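Local atomic coordinates of MstE (Scytonema sp. PCC 10023, PDB entry 6SBF), a protein that acts as a monodomain class II terpene cyclase assembling complex isoprenoid scaffolds, probably in the biosynthesis of merosterols. Residues A63-G66 with T67-T71; A75-H78 with E79-Q83; L272-L275 with L276-T279; A290-G293 with W294-Q298; K337-G341 with S342-D346. The protein carries 1 engineered substitution. All coordinates share one frame; numbering follows the deposited sequence. Where two conformers were deposited one is given.

Interactions 1 to 4 are turns of helix or helix ends in the alpha6-alpha6 barrel; interaction 5 is a beta turn entering strand 342-344. Helices 59-69 and 75-90 follow each other in the chain, and interactions 1 and 2, with centres about 10 Å apart, touch where L81 CD2 lies 3.4 Å from G66 O. Interactions 3 and 4 are likewise on consecutive helices, 265-275 and 282-298, with centres about 16 Å apart, L272 CD2 standing 4.0 Å from L295 CD1. Interaction 1 reaches interaction 3 through M68 CE, 3.5 Å from R273 NH1. Interaction 5 touches none of them; its nearest atoms are about 8 Å from those of interaction 1, on the opposite side of the chain's centre.

Interaction 1 (A63-G66 with T67-T71); sequences AYVG and TMLAT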
loop_
_atom_site.group_PDB
_atom_site.type_symbol
_atom_site.label_atom_id
_atom_site.label_comp_id
_atom_site.label_asym_id
_atom_site.label_seq_id
_atom_site.Cartn_x
_atom_site.Cartn_y
_atom_site.Cartn_z
ATOM N N ALA A 63 -1.488 3.473 10.006
ATOM C CA ALA A 63 -0.892 4.540 9.160
ATOM C C ALA A 63 -1.446 4.396 7.737
ATOM O O ALA A 63 -1.788 5.403 7.065
ATOM C CB ALA A 63 0.618 4.484 9.217
ATOM N N TYR A 64 -1.451 3.151 7.210
ATOM C CA TYR A 64 -1.918 2.881 5.844
ATOM C C TYR A 64 -3.402 3.222 5.709
ATOM O O TYR A 64 -3.819 3.916 4.783
ATOM C CB TYR A 64 -1.592 1.451 5.470
ATOM C CG TYR A 64 -2.056 1.042 4.095
ATOM C CD1 TYR A 64 -3.290 0.493 3.852
ATOM C CD2 TYR A 64 -1.201 1.204 3.019
ATOM C CE1 TYR A 64 -3.682 0.027 2.604
ATOM C CE2 TYR A 64 -1.593 0.756 1.760
ATOM C CZ TYR A 64 -2.809 0.151 1.539
ATOM O OH TYR A 64 -3.189 -0.305 0.297
ATOM N N VAL A 65 -4.214 2.661 6.581
ATOM C CA VAL A 65 -5.681 2.857 6.501
ATOM C C VAL A 65 -5.989 4.357 6.665
ATOM O O VAL A 65 -6.858 4.844 5.942
ATOM C CB VAL A 65 -6.418 1.974 7.502
ATOM C CG1 VAL A 65 -7.888 2.318 7.552
ATOM C CG2 VAL A 65 -6.246 0.506 7.170
ATOM N N GLY A 66 -5.345 4.995 7.618
ATOM C CA GLY A 66 -5.605 6.433 7.798
ATOM C C GLY A 66 -5.258 7.192 6.545
ATOM O O GLY A 66 -6.047 8.061 6.118
ATOM N N THR A 67 -4.132 6.875 5.902
ATOM C CA THR A 67 -3.759 7.560 4.653
ATOM C C THR A 67 -4.830 7.268 3.593
ATOM O O THR A 67 -5.230 8.185 2.823
ATOM C CB THR A 67 -2.345 7.133 4.226
ATOM O OG1 THR A 67 -1.388 7.511 5.210
ATOM C CG2 THR A 67 -1.962 7.767 2.893
ATOM N N MET A 68 -5.271 6.015 3.483
ATOM C CA MET A 68 -6.300 5.665 2.472
ATOM C C MET A 68 -7.541 6.518 2.678
ATOM O O MET A 68 -8.181 6.944 1.718
ATOM C CB MET A 68 -6.649 4.184 2.528
ATOM C CG MET A 68 -5.597 3.220 2.077
ATOM S SD MET A 68 -5.166 3.390 0.345
ATOM C CE MET A 68 -3.478 3.920 0.457
ATOM N N LEU A 69 -7.939 6.713 3.933
ATOM C CA LEU A 69 -9.212 7.431 4.239
ATOM C C LEU A 69 -9.049 8.947 4.200
ATOM O O LEU A 69 -10.072 9.648 4.314
ATOM C CB LEU A 69 -9.719 6.959 5.606
ATOM C CG LEU A 69 -10.208 5.515 5.659
ATOM C CD1 LEU A 69 -10.625 5.161 7.065
ATOM C CD2 LEU A 69 -11.386 5.295 4.768
ATOM N N ALA A 70 -7.842 9.454 4.040
ATOM C CA ALA A 70 -7.606 10.908 4.017
ATOM C C ALA A 70 -8.263 11.572 2.808
ATOM O O ALA A 70 -8.416 12.788 2.826
ATOM C CB ALA A 70 -6.119 11.197 4.045
ATOM N N THR A 71 -8.663 10.820 1.776
ATOM C CA THR A 71 -9.371 11.357 0.583
ATOM C C THR A 71 -10.839 11.678 0.912
ATOM O O THR A 71 -11.504 12.394 0.143
ATOM C CB THR A 71 -9.299 10.404 -0.613
ATOM O OG1 THR A 71 -7.959 9.978 -0.870
ATOM C CG2 THR A 71 -9.784 11.106 -1.853
#
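The aromatic ring of Y64 carries the folded side chain of M68, one helical turn later, on one of its faces. M68 CG sits above it, 4.2 Å from the Y64 ring centroid and 27° off the normal, while M68 CE lies 3.9 Å above the Y64 ring plane on the same side, displaced to the rim. Bends at chi2 and chi3 (-64° and 115°) curl the methionine over the tyrosine, bringing M68 SD to 4.6 Å from the Y64 ring centroid in a Met-aromatic contact. Other parts of the barrel hold the ring too: F351 stacks with it, W114 meets it edge-to-face, and Y64 OH is hydrogen-bonded to OG1 of T355. With an alanine in place of Y64, the T355 hydroxyl would probably lose this partner and M68 the flat surface over which it folds. On another side of the helix, V65 and L69 lie side by side, V65 CG1 at 4.0 Å from L69 CD1, and both reach W45. Main-chain bonds join T67 N to A63 O, M68 N to Y64 O and L69 N to V65 O, the regular alpha-helical pattern of helix 59-69. T67 OG1 adds a bond of 2.8 Å to A63 O, which therefore accepts two donors, arriving from opposite faces of its carbonyl plane. The contact thus combines a hydroxyl bonded within its own helix at T67 with dispersive sulfur-aromatic packing of Y64 and M68, whose one polar group, Y64 OH, is taken up by T355.

Interaction 2 (A75-H78 with E79-Q83); sequences AHVH and EALMQ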
loop_
_atom_site.group_PDB
_atom_site.type_symbol
_atom_site.label_atom_id
_atom_site.label_comp_id
_atom_site.label_asym_id
_atom_site.label_seq_id
_atom_site.Cartn_x
_atom_site.Cartn_y
_atom_site.Cartn_z
ATOM N N ALA A 75 -16.203 14.949 8.218
ATOM C CA ALA A 75 -15.631 15.388 9.486
ATOM C C ALA A 75 -15.359 14.204 10.417
ATOM O O ALA A 75 -14.323 14.222 11.111
ATOM C CB ALA A 75 -16.561 16.392 10.145
ATOM N N HIS A 76 -16.250 13.235 10.471
ATOM C CA HIS A 76 -16.021 12.120 11.420
ATOM C C HIS A 76 -14.843 11.227 10.988
ATOM O O HIS A 76 -14.176 10.643 11.839
ATOM C CB HIS A 76 -17.299 11.355 11.664
ATOM C CG HIS A 76 -17.750 10.510 10.546
ATOM N ND1 HIS A 76 -18.240 11.055 9.361
ATOM C CD2 HIS A 76 -17.874 9.172 10.448
ATOM C CE1 HIS A 76 -18.613 10.037 8.576
ATOM N NE2 HIS A 76 -18.417 8.918 9.229
ATOM N N VAL A 77 -14.584 11.193 9.681
ATOM C CA VAL A 77 -13.375 10.463 9.224
ATOM C C VAL A 77 -12.138 11.251 9.574
ATOM O O VAL A 77 -11.152 10.731 10.061
ATOM C CB VAL A 77 -13.470 10.145 7.728
ATOM C CG1 VAL A 77 -12.194 9.507 7.255
ATOM C CG2 VAL A 77 -14.652 9.230 7.469
ATOM N N HIS A 78 -12.175 12.586 9.392
ATOM C CA HIS A 78 -11.018 13.417 9.806
ATOM C C HIS A 78 -10.738 13.231 11.290
ATOM O O HIS A 78 -9.587 13.129 11.691
ATOM C CB HIS A 78 -11.182 14.896 9.431
ATOM C CG HIS A 78 -9.915 15.649 9.559
ATOM N ND1 HIS A 78 -8.867 15.472 8.687
ATOM C CD2 HIS A 78 -9.500 16.563 10.494
ATOM C CE1 HIS A 78 -7.856 16.201 9.103
ATOM N NE2 HIS A 78 -8.216 16.916 10.216
ATOM N N GLU A 79 -11.800 13.137 12.094
ATOM C CA GLU A 79 -11.613 12.901 13.568
ATOM C C GLU A 79 -10.953 11.556 13.818
ATOM O O GLU A 79 -10.073 11.448 14.685
ATOM C CB GLU A 79 -12.956 12.992 14.279
ATOM C CG GLU A 79 -13.529 14.386 14.353
ATOM C CD GLU A 79 -14.965 14.459 14.834
ATOM O OE1 GLU A 79 -15.654 13.459 14.957
ATOM O OE2 GLU A 79 -15.398 15.630 15.068
ATOM N N ALA A 80 -11.360 10.541 13.056
ATOM C CA ALA A 80 -10.718 9.208 13.180
ATOM C C ALA A 80 -9.240 9.285 12.827
ATOM O O ALA A 80 -8.410 8.643 13.473
ATOM C CB ALA A 80 -11.433 8.220 12.325
ATOM N N LEU A 81 -8.895 10.059 11.810
ATOM C CA LEU A 81 -7.490 10.233 11.423
ATOM C C LEU A 81 -6.692 10.989 12.467
ATOM O O LEU A 81 -5.542 10.643 12.794
ATOM C CB LEU A 81 -7.378 10.890 10.068
ATOM C CG LEU A 81 -7.481 9.987 8.858
ATOM C CD1 LEU A 81 -8.487 8.877 8.961
ATOM C CD2 LEU A 81 -7.554 10.761 7.590
ATOM N N MET A 82 -7.306 12.005 13.081
ATOM C CA MET A 82 -6.652 12.744 14.186
ATOM C C MET A 82 -6.380 11.765 15.350
ATOM O O MET A 82 -5.303 11.804 15.933
ATOM C CB MET A 82 -7.581 13.887 14.609
ATOM C CG MET A 82 -7.668 14.974 13.580
ATOM S SD MET A 82 -6.255 16.041 13.785
ATOM C CE MET A 82 -6.943 17.143 15.027
ATOM N N GLN A 83 -7.347 10.895 15.658
ATOM C CA GLN A 83 -7.170 9.909 16.734
ATOM C C GLN A 83 -6.049 8.916 16.369
ATOM O O GLN A 83 -5.227 8.560 17.204
ATOM C CB GLN A 83 -8.466 9.160 17.038
ATOM C CG GLN A 83 -8.195 7.927 17.966
ATOM C CD GLN A 83 -9.443 7.192 18.410
ATOM O OE1 GLN A 83 -9.980 7.458 19.483
ATOM N NE2 GLN A 83 -9.913 6.267 17.580
#
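V77 and L81 stand one turn apart in alpha helix 75-90, part of the alpha6-alpha6 barrel, and form the buried side of a stretch whose other flank is exposed. Main-chain hydrogen bonds set the frame: E79 N to A75 O, A80 N to H76 O, L81 N to V77 O and M82 N to H78 O, each spanning four residues. The bond from L81 N to V77 O is 2.9 Å long and runs nearly along the C=O axis. Apolar packing comes next. The side chains of V77 and L81 lie alongside each other, pointing the same way, and L81 CD1 also rests 3.4 Å from V77 O. Both touch L69 of the preceding helix 59-69, while V77 also meets V32, and A80 meets L36, on helix 18-37. Contacts of the flat and polar groups belong to the exposed flank. H78 has its CG opposite the backbone N (chi1 -167°), which lays the imidazole beside M82. In the modelled conformer, one of two, M82 CG is 3.9 Å from H78 NE2 and M82 SD is 4.9 Å from the H78 ring centroid, an oblique sulfur-aromatic approach that is tentative, because M82 was deposited in two conformers. The extended chain of E79 leans back against the preceding turn, E79 CG lying 3.3 Å from A75 O. Its carboxylate makes no charge pair with H76: E79 OE1 remains 6.6 Å from H76 ND1. The imidazole of H76 is instead backed by its neighbour, V77 CG2 standing 4.1 Å above the centre of the H76 ring.

Interaction 3 (L272-L275 with L276-T279); sequences LRLL and LLNT
Following helix 265-275, the chain enters a type I beta turn running from L275 to N278, and L276 N bonds back to both L272 O and R273 O. The first of these bonds is weak, 3.3 Å from L276 N to L272 O; the one from L276 N to R273 O is shorter, 3.1 Å, and reaches its acceptor from well above the carbonyl plane, 66° out of it. L277 N bonds L274 O at 3.1 Å and nearly straight (160°), again spanning three residues. Among the side chains, L276 folds back along the preceding helix: its CG is 3.4 Å from L272 O, and its CD1 is 4.1 Å from R273 CA. This follows from a first torsion of -67°, which places CG beside the backbone N. R288 and K362 of two other helices touch L276 as well, and a glycine at this position would probably open a gap between them and the helix end. L274 and L277 meet loosely, CD1 to CD1 at 4.3 Å, and both pack on A223 of helix 215-229. The polar ends find partners beyond the two segments: R273 forms a salt bridge with E224, while N278 bonds E239 through ND2 and backbone N-H groups of V280 and D281 through OD1. Three-residue main-chain bonds and a type I turn make a common way to finish a helix; here they lead towards helix 282-298 of the alpha6-alpha6 barrel, within the squalene-hopene cyclase family region.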
loop_
_atom_site.group_PDB
_atom_site.type_symbol
_atom_site.label_atom_id
_atom_site.label_comp_id
_atom_site.label_asym_id
_atom_site.label_seq_id
_atom_site.Cartn_x
_atom_site.Cartn_y
_atom_site.Cartn_z
ATOM N N LEU A 272 -6.876 0.515 -10.627
ATOM C CA LEU A 272 -7.822 1.648 -10.814
ATOM C C LEU A 272 -7.091 2.949 -10.468
ATOM O O LEU A 272 -7.207 3.937 -11.256
ATOM C CB LEU A 272 -9.073 1.388 -10.008
ATOM C CG LEU A 272 -10.112 2.502 -10.001
ATOM C CD1 LEU A 272 -10.493 2.886 -11.418
ATOM C CD2 LEU A 272 -11.319 2.104 -9.178
ATOM N N ARG A 273 -6.327 2.989 -9.383
ATOM C CA ARG A 273 -5.581 4.204 -9.046
ATOM C C ARG A 273 -4.572 4.518 -10.180
ATOM O O ARG A 273 -4.446 5.695 -10.557
ATOM C CB ARG A 273 -4.830 4.038 -7.741
ATOM C CG ARG A 273 -5.723 4.239 -6.576
ATOM C CD ARG A 273 -4.985 4.261 -5.247
ATOM N NE ARG A 273 -3.897 5.236 -5.030
ATOM C CZ ARG A 273 -3.472 5.626 -3.819
ATOM N NH1 ARG A 273 -4.149 5.317 -2.732
ATOM N NH2 ARG A 273 -2.360 6.332 -3.691
ATOM N N LEU A 274 -3.872 3.524 -10.673
ATOM C CA LEU A 274 -2.910 3.741 -11.780
ATOM C C LEU A 274 -3.621 4.370 -12.982
ATOM O O LEU A 274 -3.086 5.321 -13.608
ATOM C CB LEU A 274 -2.272 2.410 -12.137
ATOM C CG LEU A 274 -1.388 2.390 -13.388
ATOM C CD1 LEU A 274 -0.227 3.332 -13.346
ATOM C CD2 LEU A 274 -0.885 0.945 -13.575
ATOM N N LEU A 275 -4.788 3.894 -13.307
ATOM C CA LEU A 275 -5.530 4.328 -14.518
ATOM C C LEU A 275 -6.066 5.773 -14.364
ATOM O O LEU A 275 -6.421 6.369 -15.362
ATOM C CB LEU A 275 -6.663 3.368 -14.867
ATOM C CG LEU A 275 -6.221 1.961 -15.307
ATOM C CD1 LEU A 275 -7.436 1.076 -15.410
ATOM C CD2 LEU A 275 -5.431 2.002 -16.587
ATOM N N LEU A 276 -6.086 6.331 -13.153
ATOM C CA LEU A 276 -6.478 7.742 -12.954
ATOM C C LEU A 276 -5.386 8.666 -13.451
ATOM O O LEU A 276 -5.646 9.892 -13.523
ATOM C CB LEU A 276 -6.756 7.982 -11.491
ATOM C CG LEU A 276 -7.994 7.240 -10.980
ATOM C CD1 LEU A 276 -8.084 7.408 -9.503
ATOM C CD2 LEU A 276 -9.253 7.831 -11.638
ATOM N N LEU A 277 -4.210 8.162 -13.813
ATOM C CA LEU A 277 -3.107 9.067 -14.233
ATOM C C LEU A 277 -3.202 9.460 -15.703
ATOM O O LEU A 277 -2.359 10.247 -16.131
ATOM C CB LEU A 277 -1.765 8.421 -13.886
ATOM C CG LEU A 277 -1.579 8.201 -12.394
ATOM C CD1 LEU A 277 -0.280 7.459 -12.132
ATOM C CD2 LEU A 277 -1.597 9.514 -11.586
ATOM N N ASN A 278 -4.211 8.992 -16.398
ATOM C CA ASN A 278 -4.522 9.441 -17.768
ATOM C C ASN A 278 -6.008 9.752 -17.804
ATOM O O ASN A 278 -6.813 8.879 -17.617
ATOM C CB ASN A 278 -4.123 8.409 -18.833
ATOM C CG ASN A 278 -4.462 8.877 -20.237
ATOM O OD1 ASN A 278 -5.593 9.247 -20.490
ATOM N ND2 ASN A 278 -3.482 8.913 -21.107
ATOM N N THR A 279 -6.332 11.019 -18.046
ATOM C CA THR A 279 -7.737 11.468 -17.992
ATOM C C THR A 279 -8.276 11.813 -19.362
ATOM O O THR A 279 -9.440 12.240 -19.396
ATOM C CB THR A 279 -7.931 12.620 -17.010
ATOM O OG1 THR A 279 -7.100 13.697 -17.453
ATOM C CG2 THR A 279 -7.616 12.186 -15.590
#

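Interaction 4 (A290-G293 with W294-Q298); sequences AAIG and WLLEQ
G293, W294 and I292 supply much of the contact in this turn of helix 282-298, I292 touching L296 and the other two acting largely through their backbones. G293 contributes its carbonyl: E297 N bonds G293 O at 3.0 Å, and E297 CB comes to 3.7 Å from the same oxygen. Having no side chain, G293 leaves this partly exposed strip of helix to its main chain. W294 N closes the turn behind it with a bond to A290 O of 3.0 Å, while W294 CB rests 3.6 Å from that carbonyl oxygen. The indole then departs from the first turn, since a chi1 of -177° sets CG opposite the backbone N and beside the carbonyl carbon. It goes on to meet T265 and T268 of helix 265-275, and its ring joins that of F254 with the planes at about 50°. Q298, one turn further, places its CG 3.4 Å above the centre of the W294 ring, a close aliphatic cover on that face. I292 completes the trio. Its CG2 branch lies 3.9 Å from L296 CD1, the two side chains running alongside each other and pointing the same way, and both reach helix 18-37. L296 CG is 3.2 Å from I292 O, so the leucine is tightly seated on the preceding turn. L295 N and L296 N continue the main-chain bonding to A291 O and I292 O, and L295 packs on V356 and L360 of helix 350-363. The pattern is a regular i to i+4 alpha helix whose apolar faces pack against neighbouring helices of the alpha6-alpha6 barrel.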
loop_
_atom_site.group_PDB
_atom_site.type_symbol
_atom_site.label_atom_id
_atom_site.label_comp_id
_atom_site.label_asym_id
_atom_site.label_seq_id
_atom_site.Cartn_x
_atom_site.Cartn_y
_atom_site.Cartn_z
ATOM N N ALA A 290 -15.345 0.032 -15.939
ATOM C CA ALA A 290 -15.513 -1.438 -15.766
ATOM C C ALA A 290 -15.010 -1.891 -14.392
ATOM O O ALA A 290 -15.677 -2.690 -13.730
ATOM C CB ALA A 290 -14.849 -2.208 -16.924
ATOM N N ALA A 291 -13.865 -1.379 -13.974
ATOM C CA ALA A 291 -13.256 -1.713 -12.676
ATOM C C ALA A 291 -14.173 -1.241 -11.545
ATOM O O ALA A 291 -14.396 -1.966 -10.559
ATOM C CB ALA A 291 -11.901 -1.093 -12.560
ATOM N N ILE A 292 -14.705 -0.033 -11.683
ATOM C CA ILE A 292 -15.660 0.485 -10.661
ATOM C C ILE A 292 -16.839 -0.490 -10.589
ATOM O O ILE A 292 -17.284 -0.854 -9.467
ATOM C CB ILE A 292 -16.097 1.926 -10.989
ATOM C CG1 ILE A 292 -14.944 2.895 -10.775
ATOM C CG2 ILE A 292 -17.318 2.304 -10.170
ATOM C CD1 ILE A 292 -15.198 4.268 -11.404
ATOM N N GLY A 293 -17.427 -0.849 -11.728
ATOM C CA GLY A 293 -18.605 -1.713 -11.684
ATOM C C GLY A 293 -18.298 -3.046 -11.015
ATOM O O GLY A 293 -19.104 -3.554 -10.211
ATOM N N TRP A 294 -17.155 -3.635 -11.334
ATOM C CA TRP A 294 -16.818 -4.947 -10.766
ATOM C C TRP A 294 -16.590 -4.811 -9.253
ATOM O O TRP A 294 -17.100 -5.625 -8.471
ATOM C CB TRP A 294 -15.590 -5.504 -11.473
ATOM C CG TRP A 294 -15.246 -6.876 -10.975
ATOM C CD1 TRP A 294 -15.801 -8.051 -11.386
ATOM C CD2 TRP A 294 -14.229 -7.182 -10.016
ATOM N NE1 TRP A 294 -15.191 -9.078 -10.700
ATOM C CE2 TRP A 294 -14.203 -8.589 -9.887
ATOM C CE3 TRP A 294 -13.308 -6.434 -9.279
ATOM C CZ2 TRP A 294 -13.327 -9.230 -9.021
ATOM C CZ3 TRP A 294 -12.422 -7.058 -8.430
ATOM C CH2 TRP A 294 -12.424 -8.448 -8.314
ATOM N N LEU A 295 -15.882 -3.747 -8.850
ATOM C CA LEU A 295 -15.657 -3.578 -7.392
ATOM C C LEU A 295 -17.015 -3.344 -6.681
ATOM O O LEU A 295 -17.219 -3.902 -5.589
ATOM C CB LEU A 295 -14.685 -2.411 -7.157
ATOM C CG LEU A 295 -13.254 -2.705 -7.550
ATOM C CD1 LEU A 295 -12.410 -1.420 -7.580
ATOM C CD2 LEU A 295 -12.614 -3.696 -6.609
ATOM N N LEU A 296 -17.922 -2.575 -7.282
ATOM C CA LEU A 296 -19.234 -2.393 -6.650
ATOM C C LEU A 296 -19.931 -3.756 -6.469
ATOM O O LEU A 296 -20.520 -4.009 -5.415
ATOM C CB LEU A 296 -20.137 -1.441 -7.434
ATOM C CG LEU A 296 -19.648 -0.011 -7.503
ATOM C CD1 LEU A 296 -20.531 0.820 -8.435
ATOM C CD2 LEU A 296 -19.608 0.596 -6.137
ATOM N N GLU A 297 -19.869 -4.606 -7.493
ATOM C CA GLU A 297 -20.550 -5.931 -7.432
ATOM C C GLU A 297 -19.916 -6.859 -6.396
ATOM O O GLU A 297 -20.677 -7.653 -5.808
ATOM C CB GLU A 297 -20.625 -6.598 -8.827
ATOM C CG GLU A 297 -21.330 -7.964 -8.845
ATOM C CD GLU A 297 -21.811 -8.372 -10.227
ATOM O OE1 GLU A 297 -22.644 -9.308 -10.301
ATOM O OE2 GLU A 297 -21.341 -7.759 -11.225
ATOM N N GLN A 298 -18.614 -6.728 -6.163
ATOM C CA GLN A 298 -17.846 -7.627 -5.264
ATOM C C GLN A 298 -18.021 -7.272 -3.805
ATOM O O GLN A 298 -17.621 -8.051 -2.968
ATOM C CB GLN A 298 -16.370 -7.668 -5.645
ATOM C CG GLN A 298 -16.119 -8.229 -7.046
ATOM C CD GLN A 298 -16.575 -9.672 -7.172
ATOM O OE1 GLN A 298 -16.211 -10.485 -6.373
ATOM N NE2 GLN A 298 -17.398 -9.978 -8.157
#

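Interaction 5 (K337-G341 with S342-D346); sequences KRFEG and SIIFD
S342 CB lies 3.3 Å from F339 O and 3.4 Å from G341 C, at the point where the chain has just turned round. One bond further, S342 OG reaches F339 O at 2.7 Å as a hydrogen-bond donor; chi1 of 85° places the hydroxyl between the backbone N and the carbonyl carbon, turned back to the F339 carbonyl and tilted 26° from its plane. A second conformer of the serine was also deposited, so the hydroxyl bond may be only part-time. The main chain of the same residue makes the other link, S342 N to F339 O at 2.9 Å, arriving from above the carbonyl plane. Both donors approach from the same face of that plane, and in this conformer the F339 carbonyl accepts two bonds from a single residue. G341 lets the chain take this path: its phi of 79° is one that glycine adopts readily. The aromatic ring of F339 is held mostly by other parts of the fold, stacked with Y330 and edge-to-face with F50; across the contact I344 CG2 stays at 4.5 Å from F339 CD1, an oblique and loose approach. Just before the turn, R338 NE forms a salt bridge of 2.7 Å to E340 OE2, which lies near the guanidinium plane but is met from above the carboxylate plane. K337 gives its NZ to the carbonyls of Y330 and I333. From F339 to S342 this is a type II beta turn with glycine in its third position, delivering the chain into strand 342-344, the central strand between 311-313 and 328-329 in a small mixed sheet.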
loop_
_atom_site.group_PDB
_atom_site.type_symbol
_atom_site.label_atom_id
_atom_site.label_comp_id
_atom_site.label_asym_id
_atom_site.label_seq_id
_atom_site.Cartn_x
_atom_site.Cartn_y
_atom_site.Cartn_z
ATOM N N LYS A 337 5.647 -25.677 9.348
ATOM C CA LYS A 337 5.777 -24.504 8.448
ATOM C C LYS A 337 6.610 -23.373 9.045
ATOM O O LYS A 337 6.850 -23.300 10.230
ATOM C CB LYS A 337 4.385 -24.026 8.032
ATOM C CG LYS A 337 3.435 -23.552 9.131
ATOM C CD LYS A 337 2.017 -23.951 8.745
ATOM C CE LYS A 337 0.864 -23.252 9.423
ATOM N NZ LYS A 337 -0.284 -23.171 8.474
ATOM N N ARG A 338 7.009 -22.479 8.166
ATOM C CA ARG A 338 7.822 -21.308 8.529
ATOM C C ARG A 338 7.270 -20.168 7.718
ATOM O O ARG A 338 6.611 -20.418 6.679
ATOM C CB ARG A 338 9.304 -21.489 8.206
ATOM C CG ARG A 338 9.603 -21.850 6.754
ATOM C CD ARG A 338 11.059 -22.224 6.574
ATOM N NE ARG A 338 11.919 -21.130 7.034
ATOM C CZ ARG A 338 13.179 -21.277 7.423
ATOM N NH1 ARG A 338 13.863 -20.225 7.845
ATOM N NH2 ARG A 338 13.753 -22.467 7.369
ATOM N N PHE A 339 7.601 -18.974 8.120
ATOM C CA PHE A 339 7.125 -17.819 7.344
ATOM C C PHE A 339 7.951 -17.589 6.079
ATOM O O PHE A 339 7.355 -17.125 5.081
ATOM C CB PHE A 339 7.070 -16.587 8.233
ATOM C CG PHE A 339 6.024 -16.712 9.298
ATOM C CD1 PHE A 339 4.664 -16.660 8.980
ATOM C CD2 PHE A 339 6.400 -16.868 10.614
ATOM C CE1 PHE A 339 3.704 -16.705 9.989
ATOM C CE2 PHE A 339 5.432 -16.993 11.604
ATOM C CZ PHE A 339 4.091 -16.934 11.292
ATOM N N GLU A 340 9.245 -17.899 6.105
ATOM C CA GLU A 340 10.108 -17.630 4.947
ATOM C C GLU A 340 9.605 -18.474 3.787
ATOM O O GLU A 340 9.384 -19.683 3.950
ATOM C CB GLU A 340 11.578 -17.890 5.217
ATOM C CG GLU A 340 12.139 -17.035 6.333
ATOM C CD GLU A 340 11.891 -17.545 7.747
ATOM O OE1 GLU A 340 12.216 -16.788 8.649
ATOM O OE2 GLU A 340 11.323 -18.647 7.947
ATOM N N GLY A 341 9.433 -17.811 2.654
ATOM C CA GLY A 341 8.910 -18.414 1.437
ATOM C C GLY A 341 7.423 -18.560 1.441
ATOM O O GLY A 341 6.898 -19.201 0.526
ATOM N N SER A 342 6.739 -17.894 2.360
ATOM C CA SER A 342 5.263 -17.950 2.422
ATOM C C SER A 342 4.628 -16.565 2.270
ATOM O O SER A 342 5.353 -15.556 2.338
ATOM C CB SER A 342 4.819 -18.619 3.689
ATOM O OG SER A 342 4.764 -17.672 4.742
ATOM N N ILE A 343 3.340 -16.622 2.014
ATOM C CA ILE A 343 2.500 -15.448 1.809
ATOM C C ILE A 343 1.444 -15.450 2.899
ATOM O O ILE A 343 0.749 -16.456 3.104
ATOM C CB ILE A 343 1.902 -15.477 0.400
ATOM C CG1 ILE A 343 2.975 -15.457 -0.662
ATOM C CG2 ILE A 343 0.909 -14.359 0.193
ATOM C CD1 ILE A 343 2.443 -15.627 -2.085
ATOM N N ILE A 344 1.265 -14.290 3.508
ATOM C CA ILE A 344 0.140 -14.028 4.432
ATOM C C ILE A 344 -0.816 -13.002 3.839
ATOM O O ILE A 344 -0.492 -12.348 2.862
ATOM C CB ILE A 344 0.696 -13.658 5.815
ATOM C CG1 ILE A 344 1.400 -12.308 5.839
ATOM C CG2 ILE A 344 1.569 -14.787 6.356
ATOM C CD1 ILE A 344 1.539 -11.806 7.232
ATOM N N PHE A 345 -1.963 -12.872 4.468
ATOM C CA PHE A 345 -2.958 -11.892 3.998
ATOM C C PHE A 345 -3.591 -11.171 5.190
ATOM O O PHE A 345 -3.345 -11.476 6.358
ATOM C CB PHE A 345 -4.002 -12.561 3.089
ATOM C CG PHE A 345 -4.881 -13.563 3.777
ATOM C CD1 PHE A 345 -6.108 -13.259 4.269
ATOM C CD2 PHE A 345 -4.502 -14.911 3.775
ATOM C CE1 PHE A 345 -6.914 -14.196 4.876
ATOM C CE2 PHE A 345 -5.312 -15.856 4.385
ATOM C CZ PHE A 345 -6.526 -15.489 4.899
ATOM N N ASP A 346 -4.390 -10.198 4.825
ATOM C CA ASP A 346 -5.094 -9.330 5.786
ATOM C C ASP A 346 -6.364 -10.019 6.256
ATOM O O ASP A 346 -7.437 -9.851 5.679
ATOM C CB ASP A 346 -5.385 -7.993 5.143
ATOM C CG ASP A 346 -6.159 -8.051 3.818
ATOM O OD1 ASP A 346 -5.884 -8.910 2.944
ATOM O OD2 ASP A 346 -7.033 -7.154 3.639
#